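Taurocyamine kinase (PDB 4WOD) catalyses the reversible, magnesium-dependent transfer of a phosphate group between ATP and taurocyamine, as a duplicated member of the phosphagen (ATP:guanidino) kinase family. Local coordinates at residues Phe455-Pro460 and Arg689-Thr694; Gly463-Leu468 and Ala601-Leu606; Val485-Ser490 and Glu608-Ile613; Ala641-Lys646 and His700-Gly705; Tyr683-Lys688 and Glu704-Met709. The protein carries 4 engineered substitutions. All coordinates share one frame; numbering follows the deposited sequence.

Contact 1 (Phe455-Pro460 and Arg689-Thr694); sequences FKHPAP and RRLGLT
His-457 turns one side of its imidazole back on its own chain and the other to Leu-691: ND1 donates to the carbonyl O of Pro-458 at 3.0 Å, on a lone pair in the carbonyl plane, with an N-H...O angle of 139°. This is a loop-on-loop contact of the second phosphagen kinase unit, joining the loop after helix 437-448 to the loop that leads into helix 695-715. The bent bond, together with Pro-458 CD lying 3.4 Å above one ring face and offset toward the rim, probably limits rotation of the imidazole. With CG trans to the backbone N (chi1 -167°), the ring reaches across the gap although its CB is directed neither toward nor away from the other loop. There NE2 meets CD1 of Leu-691 at 3.6 Å, the methyl approaching the ring obliquely. NE2 and the backbone N of Gly-692, 4.3 Å apart, are both buried without a polar partner in the model. Leu-691 also leans on Ile-444 and His-448 of helix 437-448. Thr-694, the N-cap residue of helix 695-715, marks the looser end, where its CG2 lies 4.5 Å from CB of Pro-458.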
# COMPACT_ATOMS: atom_id res chain seq x y z
N PHE A 455 -0.79 -28.23 34.90
CA PHE A 455 -0.21 -27.21 35.78
C PHE A 455 -0.27 -25.79 35.21
O PHE A 455 -0.12 -25.58 34.00
CB PHE A 455 1.26 -27.56 36.08
CG PHE A 455 1.44 -28.89 36.76
CD1 PHE A 455 1.20 -29.02 38.12
CD2 PHE A 455 1.86 -30.01 36.04
CE1 PHE A 455 1.36 -30.24 38.77
CE2 PHE A 455 2.03 -31.24 36.68
CZ PHE A 455 1.78 -31.35 38.05
N LYS A 456 -0.48 -24.82 36.10
CA LYS A 456 -0.36 -23.41 35.72
C LYS A 456 1.04 -23.16 35.20
O LYS A 456 2.01 -23.71 35.74
CB LYS A 456 -0.62 -22.48 36.91
CG LYS A 456 -1.65 -22.95 37.90
CD LYS A 456 -1.62 -22.04 39.13
CE LYS A 456 -2.78 -22.33 40.08
NZ LYS A 456 -4.07 -22.05 39.41
N HIS A 457 1.15 -22.34 34.15
CA HIS A 457 2.43 -21.85 33.63
C HIS A 457 3.26 -21.37 34.80
O HIS A 457 2.72 -20.81 35.75
CB HIS A 457 2.22 -20.70 32.60
CG HIS A 457 3.44 -20.36 31.78
ND1 HIS A 457 4.35 -19.38 32.16
CD2 HIS A 457 3.89 -20.85 30.60
CE1 HIS A 457 5.30 -19.29 31.25
NE2 HIS A 457 5.05 -20.17 30.30
N PRO A 458 4.58 -21.62 34.76
CA PRO A 458 5.44 -21.11 35.83
C PRO A 458 5.21 -19.62 36.04
O PRO A 458 4.97 -18.90 35.07
CB PRO A 458 6.88 -21.38 35.30
CG PRO A 458 6.74 -21.90 33.88
CD PRO A 458 5.33 -22.43 33.78
N ALA A 459 5.23 -19.15 37.29
CA ALA A 459 5.21 -17.71 37.54
C ALA A 459 6.44 -17.08 36.89
O ALA A 459 7.39 -17.79 36.57
CB ALA A 459 5.17 -17.41 39.04
N PRO A 460 6.40 -15.76 36.66
CA PRO A 460 7.62 -15.10 36.20
C PRO A 460 8.80 -15.47 37.09
O PRO A 460 8.77 -15.22 38.29
CB PRO A 460 7.27 -13.60 36.32
CG PRO A 460 5.80 -13.54 36.74
CD PRO A 460 5.23 -14.89 36.50
N ARG A 689 13.56 -20.68 21.97
CA ARG A 689 12.42 -20.99 22.83
C ARG A 689 11.79 -19.73 23.42
O ARG A 689 12.49 -18.75 23.68
CB ARG A 689 12.83 -21.94 23.95
CG ARG A 689 13.26 -23.31 23.43
CD ARG A 689 13.87 -24.14 24.54
NE ARG A 689 12.86 -24.79 25.36
CZ ARG A 689 13.10 -25.40 26.51
NH1 ARG A 689 14.33 -25.43 27.01
NH2 ARG A 689 12.10 -25.96 27.17
N ARG A 690 10.48 -19.78 23.65
CA ARG A 690 9.76 -18.68 24.32
C ARG A 690 8.87 -19.20 25.43
O ARG A 690 8.69 -18.56 26.48
CB ARG A 690 8.89 -17.90 23.33
CG ARG A 690 9.65 -17.27 22.19
CD ARG A 690 10.28 -15.95 22.61
NE ARG A 690 10.86 -15.29 21.44
CZ ARG A 690 12.06 -15.57 20.95
NH1 ARG A 690 12.81 -16.49 21.55
NH2 ARG A 690 12.52 -14.94 19.87
N LEU A 691 8.30 -20.38 25.17
CA LEU A 691 7.25 -20.96 26.01
C LEU A 691 7.71 -22.33 26.51
O LEU A 691 8.32 -23.09 25.77
CB LEU A 691 5.95 -21.08 25.20
CG LEU A 691 4.72 -21.73 25.82
CD1 LEU A 691 4.15 -20.80 26.85
CD2 LEU A 691 3.70 -22.05 24.76
N GLY A 692 7.44 -22.64 27.78
CA GLY A 692 7.82 -23.92 28.33
C GLY A 692 9.12 -23.87 29.11
O GLY A 692 9.67 -24.90 29.50
N LEU A 693 9.61 -22.66 29.36
CA LEU A 693 10.84 -22.48 30.10
C LEU A 693 10.77 -21.15 30.86
O LEU A 693 9.90 -20.33 30.58
CB LEU A 693 12.05 -22.52 29.15
CG LEU A 693 12.42 -21.27 28.33
CD1 LEU A 693 13.71 -21.53 27.53
CD2 LEU A 693 11.32 -20.79 27.40
N THR A 694 11.65 -20.94 31.83
CA THR A 694 11.61 -19.67 32.56
C THR A 694 12.45 -18.62 31.83
O THR A 694 13.19 -18.93 30.89
CB THR A 694 12.11 -19.81 34.01
OG1 THR A 694 13.50 -20.17 33.99
CG2 THR A 694 11.30 -20.87 34.77

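Contact 2 (Gly463-Leu468 and Ala601-Leu606); sequences GDLSKL and AVYKRL
Leu-465 and Leu-468 converge on the CD2-CE2 side of the Tyr-603 ring, Leu-465 from one side of its plane and Leu-468 from the other. Leu-465 comes from within the type I beta turn Asp-464 to Lys-467, Leu-468 from just after it. In this way the loop between helix 437-448 and strand 480-489 packs on helix 599-614. Leu-465 crosses the tyrosine at about a right angle and brings CD2 to 3.8 Å from CE2; Leu-468 comes in at a slant, its CD2 also 3.8 Å from CE2. The CD2 methyls of both leucines meet the ring obliquely. The tyrosine reaches them because its CG lies trans to the backbone N (chi1 -177°), while its OH is bonded to the carbonyl O of Phe-462 and its ring makes an edge-to-face stack with Phe-470. Lys-604 runs past the other branch of Leu-465, with CG 4.2 Å from CD1, before bending at its last torsion to place NZ in a salt bridge with Glu-608. OD1 of Asp-464 accepts from the backbone N of Ser-466, an Asx turn, and also from Ser-466 OG at 2.6 Å, the first on its anti and the second on its syn side, both from the same face of the carboxylate plane; this probably steadies the turn. Over the helix, the carbonyl O of Leu-465 lies 3.6 Å from CD of Lys-604.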
# COMPACT_ATOMS: atom_id res chain seq x y z
N GLY A 463 14.89 -14.74 38.41
CA GLY A 463 16.10 -15.17 39.10
C GLY A 463 16.61 -14.11 40.06
O GLY A 463 16.06 -13.02 40.15
N ASP A 464 17.68 -14.45 40.78
CA ASP A 464 18.36 -13.51 41.66
C ASP A 464 19.28 -12.63 40.83
O ASP A 464 20.32 -13.08 40.34
CB ASP A 464 19.16 -14.27 42.73
CG ASP A 464 19.79 -13.35 43.77
OD1 ASP A 464 20.15 -12.19 43.45
OD2 ASP A 464 19.94 -13.80 44.93
N LEU A 465 18.91 -11.36 40.69
CA LEU A 465 19.60 -10.48 39.75
C LEU A 465 21.02 -10.12 40.21
O LEU A 465 21.76 -9.49 39.47
CB LEU A 465 18.80 -9.20 39.53
CG LEU A 465 17.42 -9.33 38.87
CD1 LEU A 465 16.98 -7.96 38.48
CD2 LEU A 465 17.46 -10.25 37.65
N SER A 466 21.38 -10.54 41.42
CA SER A 466 22.75 -10.32 41.91
C SER A 466 23.59 -11.59 41.81
O SER A 466 24.82 -11.54 41.93
CB SER A 466 22.73 -9.81 43.35
OG SER A 466 22.21 -10.80 44.22
N LYS A 467 22.94 -12.72 41.59
CA LYS A 467 23.66 -13.98 41.45
C LYS A 467 23.13 -14.75 40.24
O LYS A 467 22.54 -15.82 40.37
CB LYS A 467 23.55 -14.81 42.74
CG LYS A 467 24.79 -15.66 43.04
CD LYS A 467 24.71 -16.36 44.39
CE LYS A 467 25.85 -17.38 44.55
NZ LYS A 467 25.95 -17.97 45.92
N LEU A 468 23.35 -14.18 39.06
CA LEU A 468 22.89 -14.78 37.82
C LEU A 468 23.84 -15.88 37.32
O LEU A 468 25.03 -15.85 37.62
CB LEU A 468 22.73 -13.69 36.75
CG LEU A 468 21.63 -12.64 36.99
CD1 LEU A 468 21.90 -11.42 36.14
CD2 LEU A 468 20.24 -13.23 36.70
N ALA A 601 24.48 -7.79 32.73
CA ALA A 601 24.13 -6.38 32.91
C ALA A 601 22.94 -5.96 32.03
O ALA A 601 22.12 -5.13 32.44
CB ALA A 601 25.33 -5.48 32.63
N VAL A 602 22.85 -6.51 30.82
CA VAL A 602 21.71 -6.22 29.95
C VAL A 602 20.44 -6.81 30.57
O VAL A 602 19.38 -6.16 30.62
CB VAL A 602 21.92 -6.81 28.53
CG1 VAL A 602 20.74 -6.45 27.62
CG2 VAL A 602 23.22 -6.30 27.95
N TYR A 603 20.56 -8.04 31.03
CA TYR A 603 19.44 -8.78 31.61
C TYR A 603 18.93 -8.09 32.88
O TYR A 603 17.73 -7.89 33.04
CB TYR A 603 19.87 -10.21 31.92
CG TYR A 603 18.78 -11.09 32.46
CD1 TYR A 603 17.93 -11.77 31.60
CD2 TYR A 603 18.59 -11.24 33.83
CE1 TYR A 603 16.90 -12.58 32.08
CE2 TYR A 603 17.56 -12.07 34.34
CZ TYR A 603 16.72 -12.73 33.44
OH TYR A 603 15.70 -13.55 33.89
N LYS A 604 19.86 -7.73 33.76
CA LYS A 604 19.52 -7.04 34.99
C LYS A 604 18.74 -5.75 34.69
O LYS A 604 17.68 -5.53 35.26
CB LYS A 604 20.79 -6.73 35.79
CG LYS A 604 20.52 -6.16 37.19
CD LYS A 604 21.78 -6.19 38.06
CE LYS A 604 21.55 -5.50 39.41
NZ LYS A 604 21.28 -4.06 39.21
N ARG A 605 19.26 -4.92 33.78
CA ARG A 605 18.60 -3.67 33.40
C ARG A 605 17.20 -3.94 32.83
O ARG A 605 16.23 -3.29 33.21
CB ARG A 605 19.44 -2.89 32.38
CG ARG A 605 18.89 -1.53 32.03
CD ARG A 605 19.92 -0.69 31.26
NE ARG A 605 20.46 -1.43 30.13
CZ ARG A 605 21.71 -1.87 30.03
NH1 ARG A 605 22.59 -1.61 30.99
NH2 ARG A 605 22.08 -2.55 28.96
N LEU A 606 17.11 -4.92 31.93
CA LEU A 606 15.79 -5.32 31.43
C LEU A 606 14.82 -5.68 32.56
O LEU A 606 13.72 -5.13 32.61
CB LEU A 606 15.89 -6.50 30.47
CG LEU A 606 14.49 -6.88 29.94
CD1 LEU A 606 13.79 -5.66 29.27
CD2 LEU A 606 14.57 -8.04 28.97

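Contact 3 (Val485-Ser490 and Glu608-Ile613); sequences VRVGRS and EGINAI
Val-487 and Ile-610 meet end to end in the tight part of this contact, CG2 of the valine standing 3.5 Å from CD1 of the isoleucine. CG1 of the isoleucine follows at 4.0 Å from the same valine methyl. CD1 is closest to Val-487 CG2 and also lies 4.1 Å from Arg-489 NH2. CG1 of Ile-610 sits trans to the carbonyl carbon (chi1 -57°), which carries CD1 down from helix 599-614 onto strand 480-489. Packing is looser beside it. The other branch of Ile-610, CG2, lies 4.0 Å from both NE and NH2 of Arg-489, and the two side chains cross at about a right angle, the methyl meeting the guanidinium obliquely. Arg-489 is bent at chi2 (-71°) and folds back along its own strand, where NH1 donates to the carbonyl O of Gly-488 at 2.9 Å. One face of its guanidinium is covered by CG2 of Val-487, offset toward the rim. Arg-489 is buried, has Tyr-627 as cation-pi partner and also touches Phe-619 and Met-588. Away from this packing, the helix is exposed at Asn-611. The CB of Arg-486, a predicted ATP-binding residue, is directed away from the helix. One face of the strand therefore packs on the helix while the other carries a residue probably used for nucleotide, as expected of a helix backing the antiparallel sheet of the phosphagen kinase C-terminal catalytic domain.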
# COMPACT_ATOMS: atom_id res chain seq x y z
N VAL A 485 18.48 -8.04 25.24
CA VAL A 485 17.36 -8.91 25.64
C VAL A 485 16.10 -8.09 25.57
O VAL A 485 16.07 -6.96 26.02
CB VAL A 485 17.51 -9.51 27.06
CG1 VAL A 485 16.41 -10.57 27.31
CG2 VAL A 485 18.87 -10.13 27.24
N ARG A 486 15.04 -8.64 25.00
CA ARG A 486 13.77 -7.95 25.01
C ARG A 486 12.63 -8.86 25.44
O ARG A 486 12.77 -10.10 25.41
CB ARG A 486 13.46 -7.35 23.63
CG ARG A 486 13.24 -8.34 22.51
CD ARG A 486 11.77 -8.83 22.41
NE ARG A 486 11.56 -9.65 21.21
CZ ARG A 486 10.74 -10.69 21.13
NH1 ARG A 486 10.03 -11.09 22.18
NH2 ARG A 486 10.63 -11.35 19.98
N VAL A 487 11.51 -8.25 25.82
CA VAL A 487 10.26 -8.99 26.01
C VAL A 487 9.09 -8.26 25.39
O VAL A 487 9.12 -7.03 25.23
CB VAL A 487 9.93 -9.23 27.51
CG1 VAL A 487 10.96 -10.18 28.16
CG2 VAL A 487 9.83 -7.91 28.26
N GLY A 488 8.04 -9.01 25.03
CA GLY A 488 6.76 -8.42 24.70
C GLY A 488 5.86 -8.36 25.93
O GLY A 488 5.98 -9.20 26.80
N ARG A 489 4.99 -7.34 26.00
CA ARG A 489 3.95 -7.29 27.05
C ARG A 489 2.65 -6.70 26.50
O ARG A 489 2.66 -5.83 25.63
CB ARG A 489 4.39 -6.46 28.28
CG ARG A 489 5.51 -7.08 29.14
CD ARG A 489 5.02 -8.32 29.96
NE ARG A 489 6.06 -8.89 30.84
CZ ARG A 489 6.95 -9.81 30.49
NH1 ARG A 489 6.98 -10.29 29.25
NH2 ARG A 489 7.84 -10.25 31.38
N SER A 490 1.54 -7.25 26.99
CA SER A 490 0.22 -6.73 26.73
C SER A 490 -0.31 -6.17 28.03
O SER A 490 0.00 -6.68 29.11
CB SER A 490 -0.72 -7.84 26.22
OG SER A 490 -0.23 -8.44 25.03
N GLU A 608 14.70 -5.05 35.74
CA GLU A 608 14.37 -3.94 36.60
C GLU A 608 13.43 -2.97 35.89
O GLU A 608 12.55 -2.38 36.52
CB GLU A 608 15.64 -3.23 37.05
CG GLU A 608 16.45 -4.05 38.05
CD GLU A 608 17.81 -3.46 38.31
OE1 GLU A 608 18.14 -2.41 37.70
OE2 GLU A 608 18.56 -4.05 39.12
N GLY A 609 13.58 -2.84 34.58
CA GLY A 609 12.70 -1.99 33.80
C GLY A 609 11.29 -2.55 33.67
O GLY A 609 10.30 -1.82 33.68
N ILE A 610 11.21 -3.86 33.50
CA ILE A 610 9.91 -4.52 33.38
C ILE A 610 9.13 -4.35 34.68
O ILE A 610 7.95 -3.98 34.69
CB ILE A 610 10.05 -6.03 33.07
CG1 ILE A 610 10.85 -6.29 31.78
CG2 ILE A 610 8.67 -6.71 33.00
CD1 ILE A 610 11.09 -7.78 31.53
N ASN A 611 9.81 -4.63 35.79
CA ASN A 611 9.21 -4.46 37.10
C ASN A 611 8.73 -3.03 37.35
O ASN A 611 7.65 -2.84 37.88
CB ASN A 611 10.18 -4.91 38.19
CG ASN A 611 10.35 -6.42 38.23
OD1 ASN A 611 9.48 -7.16 37.75
ND2 ASN A 611 11.46 -6.88 38.79
N ALA A 612 9.54 -2.04 36.97
CA ALA A 612 9.18 -0.64 37.19
C ALA A 612 7.93 -0.24 36.39
O ALA A 612 7.03 0.42 36.90
CB ALA A 612 10.36 0.27 36.82
N ILE A 613 7.89 -0.64 35.13
CA ILE A 613 6.74 -0.38 34.30
C ILE A 613 5.50 -1.07 34.88
O ILE A 613 4.40 -0.48 34.89
CB ILE A 613 7.02 -0.84 32.85
CG1 ILE A 613 8.15 0.01 32.27
CG2 ILE A 613 5.74 -0.72 31.99
CD1 ILE A 613 8.59 -0.39 30.89

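Contact 4 (Ala641-Lys646 and His700-Gly705); sequences ASVLLK and HEMAEG
Met-702 carries this contact from the helix side, and most of what it makes is apolar. Its methyl, CE, rests 3.7 Å from CB of Ala-641 and 4.0 Å from CG1 of Val-643, two residues that face the helix from alternate positions of one strand. The sulfur lies beside the valine as well, SD being 4.1 Å from CG1, and the two side chains pass at a slant. The shape of the methionine explains its reach: CG is trans to the backbone N, and the chain then bends at chi2 (-88°) and again at chi3 (-82°), hooking CE back over the strand. A second group of contacts is made with backbone atoms. CG of Met-702 touches the carbonyl O of Ala-641 at 3.5 Å, and CE lies 3.7 Å from the amide N of Ser-642, so the side chain lies close upon the strand itself as well as on its side chains. Both are van der Waals contacts. The CB of Ser-642 is directed away from the helix, on the other face of the strand; this serine belongs, with Ala-641, Val-643 and Leu-644, to a predicted ATP-binding segment. Helix 695-715 thus backs the sheet behind that probable nucleotide site. The local helix and strand axes run 29° from parallel, 8.3 Å apart at closest approach. Strand 639-646 is flanked by strands 480-489 and 682-687; Val-643 also touches Val-706 of the same helix and, farther along, Leu-645 touches Met-709.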
# COMPACT_ATOMS: atom_id res chain seq x y z
N ALA A 641 16.66 -13.11 23.97
CA ALA A 641 18.01 -12.64 24.25
C ALA A 641 18.90 -12.93 23.05
O ALA A 641 18.83 -14.02 22.47
CB ALA A 641 18.58 -13.28 25.48
N SER A 642 19.76 -11.99 22.71
CA SER A 642 20.51 -12.15 21.49
C SER A 642 21.86 -11.48 21.57
O SER A 642 22.09 -10.62 22.43
CB SER A 642 19.71 -11.59 20.31
OG SER A 642 19.58 -10.18 20.40
N VAL A 643 22.76 -11.89 20.68
CA VAL A 643 24.05 -11.24 20.52
C VAL A 643 24.35 -11.03 19.05
O VAL A 643 23.91 -11.79 18.20
CB VAL A 643 25.22 -12.07 21.14
CG1 VAL A 643 25.11 -12.10 22.65
CG2 VAL A 643 25.28 -13.48 20.54
N LEU A 644 25.11 -9.98 18.77
CA LEU A 644 25.71 -9.83 17.46
C LEU A 644 27.09 -10.49 17.52
O LEU A 644 28.02 -9.97 18.14
CB LEU A 644 25.80 -8.35 17.08
CG LEU A 644 25.98 -8.07 15.59
CD1 LEU A 644 25.08 -8.99 14.78
CD2 LEU A 644 25.65 -6.63 15.31
N LEU A 645 27.20 -11.66 16.89
CA LEU A 645 28.37 -12.52 17.05
C LEU A 645 29.26 -12.61 15.80
O LEU A 645 28.77 -12.89 14.70
CB LEU A 645 27.93 -13.93 17.46
CG LEU A 645 29.00 -14.95 17.87
CD1 LEU A 645 29.72 -14.50 19.13
CD2 LEU A 645 28.38 -16.33 18.06
N LYS A 646 30.56 -12.38 15.99
CA LYS A 646 31.53 -12.55 14.90
C LYS A 646 32.17 -13.93 14.94
O LYS A 646 33.01 -14.22 15.78
CB LYS A 646 32.62 -11.48 14.97
CG LYS A 646 32.08 -10.06 14.95
CD LYS A 646 33.20 -9.06 14.75
CE LYS A 646 34.26 -9.20 15.82
NZ LYS A 646 35.29 -8.14 15.71
N HIS A 700 19.80 -18.16 29.81
CA HIS A 700 20.92 -19.07 30.03
C HIS A 700 21.15 -19.97 28.82
O HIS A 700 22.29 -20.27 28.48
CB HIS A 700 20.71 -19.91 31.27
CG HIS A 700 21.94 -20.64 31.72
ND1 HIS A 700 21.91 -21.92 32.22
CD2 HIS A 700 23.24 -20.26 31.73
CE1 HIS A 700 23.14 -22.30 32.54
NE2 HIS A 700 23.97 -21.31 32.25
N GLU A 701 20.06 -20.40 28.17
CA GLU A 701 20.18 -21.19 26.96
C GLU A 701 20.96 -20.42 25.90
O GLU A 701 21.88 -20.98 25.28
CB GLU A 701 18.81 -21.61 26.42
CG GLU A 701 18.21 -22.77 27.19
CD GLU A 701 17.04 -23.43 26.49
OE1 GLU A 701 16.88 -23.24 25.26
OE2 GLU A 701 16.28 -24.14 27.17
N MET A 702 20.63 -19.14 25.70
CA MET A 702 21.37 -18.34 24.73
C MET A 702 22.84 -18.29 25.11
O MET A 702 23.70 -18.61 24.30
CB MET A 702 20.80 -16.92 24.61
CG MET A 702 21.47 -16.10 23.51
SD MET A 702 22.93 -15.22 24.12
CE MET A 702 22.21 -13.78 24.88
N ALA A 703 23.12 -17.93 26.36
CA ALA A 703 24.49 -17.83 26.86
C ALA A 703 25.28 -19.14 26.67
O ALA A 703 26.38 -19.13 26.11
CB ALA A 703 24.49 -17.42 28.33
N GLU A 704 24.72 -20.26 27.11
CA GLU A 704 25.37 -21.56 26.95
C GLU A 704 25.62 -21.87 25.48
O GLU A 704 26.70 -22.36 25.12
CB GLU A 704 24.53 -22.67 27.58
CG GLU A 704 24.58 -22.71 29.09
CD GLU A 704 23.93 -23.94 29.67
OE1 GLU A 704 22.80 -23.83 30.19
OE2 GLU A 704 24.54 -25.03 29.59
N GLY A 705 24.64 -21.57 24.63
CA GLY A 705 24.78 -21.78 23.20
C GLY A 705 25.84 -20.90 22.56
O GLY A 705 26.56 -21.33 21.65

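Contact 5 (Tyr683-Lys688 and Glu704-Met709); sequences YDISNK and EGVAKM
Ile-685 overlaps the end of Met-709, the two side chains reaching toward each other tip to tip between strand 682-687 and helix 695-715. CG2 of the isoleucine stands 4.0 Å from CE of the methionine, and CD1 is 4.2 Å from the same methyl. The sulfur is drawn in too, with SD 4.1 Å from CG1 of Ile-685, so both branches of the isoleucine lie against the thioether end. Met-709 gets this far because its chain is extended beyond CG (chi2 -170°), in effect a straight rod laid from the helix toward the sheet. Val-706, one turn earlier, adds a lighter touch: its CG2 is 4.2 Å from CG2 of Ile-685, and the two side chains meet at a slant. The interface is thus wholly apolar, with one strand residue received between two helix residues spaced three apart. Its surroundings are largely apolar as well: Met-709 also rests on Leu-666, Ile-660 and Cys-661, so the methionine sits between a neighbouring strand and a second helix. The residues next to Ile-685 are turned differently. The CB of Ser-686 is directed away from the helix, and Asp-684 forms salt bridges with Arg-640 and Arg-669, both predicted to bind ATP. A strand with an apolar residue directed to a packing helix and a charged one tied to the probable nucleotide arginines is in keeping with the antiparallel sheet of the phosphagen kinase catalytic domain.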
# COMPACT_ATOMS: atom_id res chain seq x y z
N TYR A 683 26.93 -12.94 12.80
CA TYR A 683 25.58 -13.49 12.91
C TYR A 683 24.83 -12.93 14.11
O TYR A 683 25.41 -12.71 15.18
CB TYR A 683 25.63 -15.01 13.03
CG TYR A 683 25.73 -15.77 11.73
CD1 TYR A 683 26.39 -15.22 10.63
CD2 TYR A 683 25.18 -17.03 11.60
CE1 TYR A 683 26.49 -15.93 9.44
CE2 TYR A 683 25.27 -17.74 10.42
CZ TYR A 683 25.92 -17.18 9.35
OH TYR A 683 26.01 -17.89 8.17
N ASP A 684 23.53 -12.71 13.94
CA ASP A 684 22.67 -12.43 15.08
C ASP A 684 22.15 -13.76 15.64
O ASP A 684 21.41 -14.47 14.96
CB ASP A 684 21.52 -11.52 14.68
CG ASP A 684 20.67 -11.13 15.86
OD1 ASP A 684 19.79 -11.93 16.24
OD2 ASP A 684 20.90 -10.04 16.43
N ILE A 685 22.56 -14.09 16.86
CA ILE A 685 22.18 -15.36 17.47
C ILE A 685 21.20 -15.13 18.61
O ILE A 685 21.42 -14.27 19.46
CB ILE A 685 23.41 -16.13 18.03
CG1 ILE A 685 24.53 -16.21 16.98
CG2 ILE A 685 23.01 -17.52 18.50
CD1 ILE A 685 24.14 -16.98 15.75
N SER A 686 20.11 -15.89 18.64
CA SER A 686 19.17 -15.73 19.74
C SER A 686 18.63 -17.08 20.21
O SER A 686 18.70 -18.07 19.49
CB SER A 686 18.01 -14.81 19.33
OG SER A 686 17.39 -15.27 18.15
N ASN A 687 18.10 -17.13 21.44
CA ASN A 687 17.37 -18.32 21.86
C ASN A 687 16.13 -18.47 21.01
O ASN A 687 15.48 -17.48 20.66
CB ASN A 687 16.98 -18.25 23.34
CG ASN A 687 16.12 -17.04 23.68
OD1 ASN A 687 16.59 -15.90 23.66
ND2 ASN A 687 14.85 -17.28 24.02
N LYS A 688 15.81 -19.70 20.64
CA LYS A 688 14.60 -19.93 19.88
C LYS A 688 13.37 -20.10 20.79
O LYS A 688 12.27 -19.69 20.43
CB LYS A 688 14.78 -21.14 18.97
CG LYS A 688 13.82 -21.18 17.80
CD LYS A 688 13.88 -22.51 17.08
CE LYS A 688 14.25 -23.65 18.03
NZ LYS A 688 13.39 -24.85 17.82
N GLU A 704 24.72 -20.26 27.11
CA GLU A 704 25.37 -21.56 26.95
C GLU A 704 25.62 -21.87 25.48
O GLU A 704 26.70 -22.36 25.12
CB GLU A 704 24.53 -22.67 27.58
CG GLU A 704 24.58 -22.71 29.09
CD GLU A 704 23.93 -23.94 29.67
OE1 GLU A 704 22.80 -23.83 30.19
OE2 GLU A 704 24.54 -25.03 29.59
N GLY A 705 24.64 -21.57 24.63
CA GLY A 705 24.78 -21.78 23.20
C GLY A 705 25.84 -20.90 22.56
O GLY A 705 26.56 -21.33 21.65
N VAL A 706 25.93 -19.65 23.02
CA VAL A 706 26.88 -18.71 22.45
C VAL A 706 28.28 -19.03 22.97
O VAL A 706 29.26 -18.93 22.23
CB VAL A 706 26.48 -17.25 22.78
CG1 VAL A 706 27.62 -16.27 22.48
CG2 VAL A 706 25.21 -16.86 22.01
N ALA A 707 28.37 -19.43 24.24
CA ALA A 707 29.65 -19.84 24.83
C ALA A 707 30.24 -21.04 24.10
O ALA A 707 31.45 -21.13 23.89
CB ALA A 707 29.47 -20.16 26.30
N LYS A 708 29.37 -21.97 23.72
CA LYS A 708 29.77 -23.10 22.89
C LYS A 708 30.32 -22.65 21.56
O LYS A 708 31.41 -23.04 21.18
CB LYS A 708 28.60 -24.06 22.66
CG LYS A 708 28.85 -25.43 23.26
CD LYS A 708 29.46 -26.38 22.23
CE LYS A 708 30.84 -26.87 22.69
NZ LYS A 708 30.74 -27.52 24.04
N MET A 709 29.54 -21.84 20.85
CA MET A 709 29.95 -21.29 19.56
C MET A 709 31.32 -20.62 19.62
O MET A 709 32.17 -20.86 18.76
CB MET A 709 28.92 -20.28 19.06
CG MET A 709 27.65 -20.90 18.54
SD MET A 709 26.61 -19.70 17.70
CE MET A 709 25.20 -20.72 17.34

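Overall arrangement
All five contacts belong to the second half of the duplicated enzyme, whereas the arginine ligand is held by residues of the first. Contacts 4 and 5 are neighbouring parts of one interface, their centres 3 Å apart, on adjacent strands and a shared helix. Contacts 2 and 3 share helix 599-614, with centres 13 Å apart, and contact 3 joins contact 4 through the sheet, where Val-485 CG2 packs on Ala-641 CB at 3.6 Å. Contact 1 lies on the surface, its centre 18 Å from that of contact 2; there the side chain of Leu-691 is about 12 Å from that of Cys-631, the predicted active-site residue.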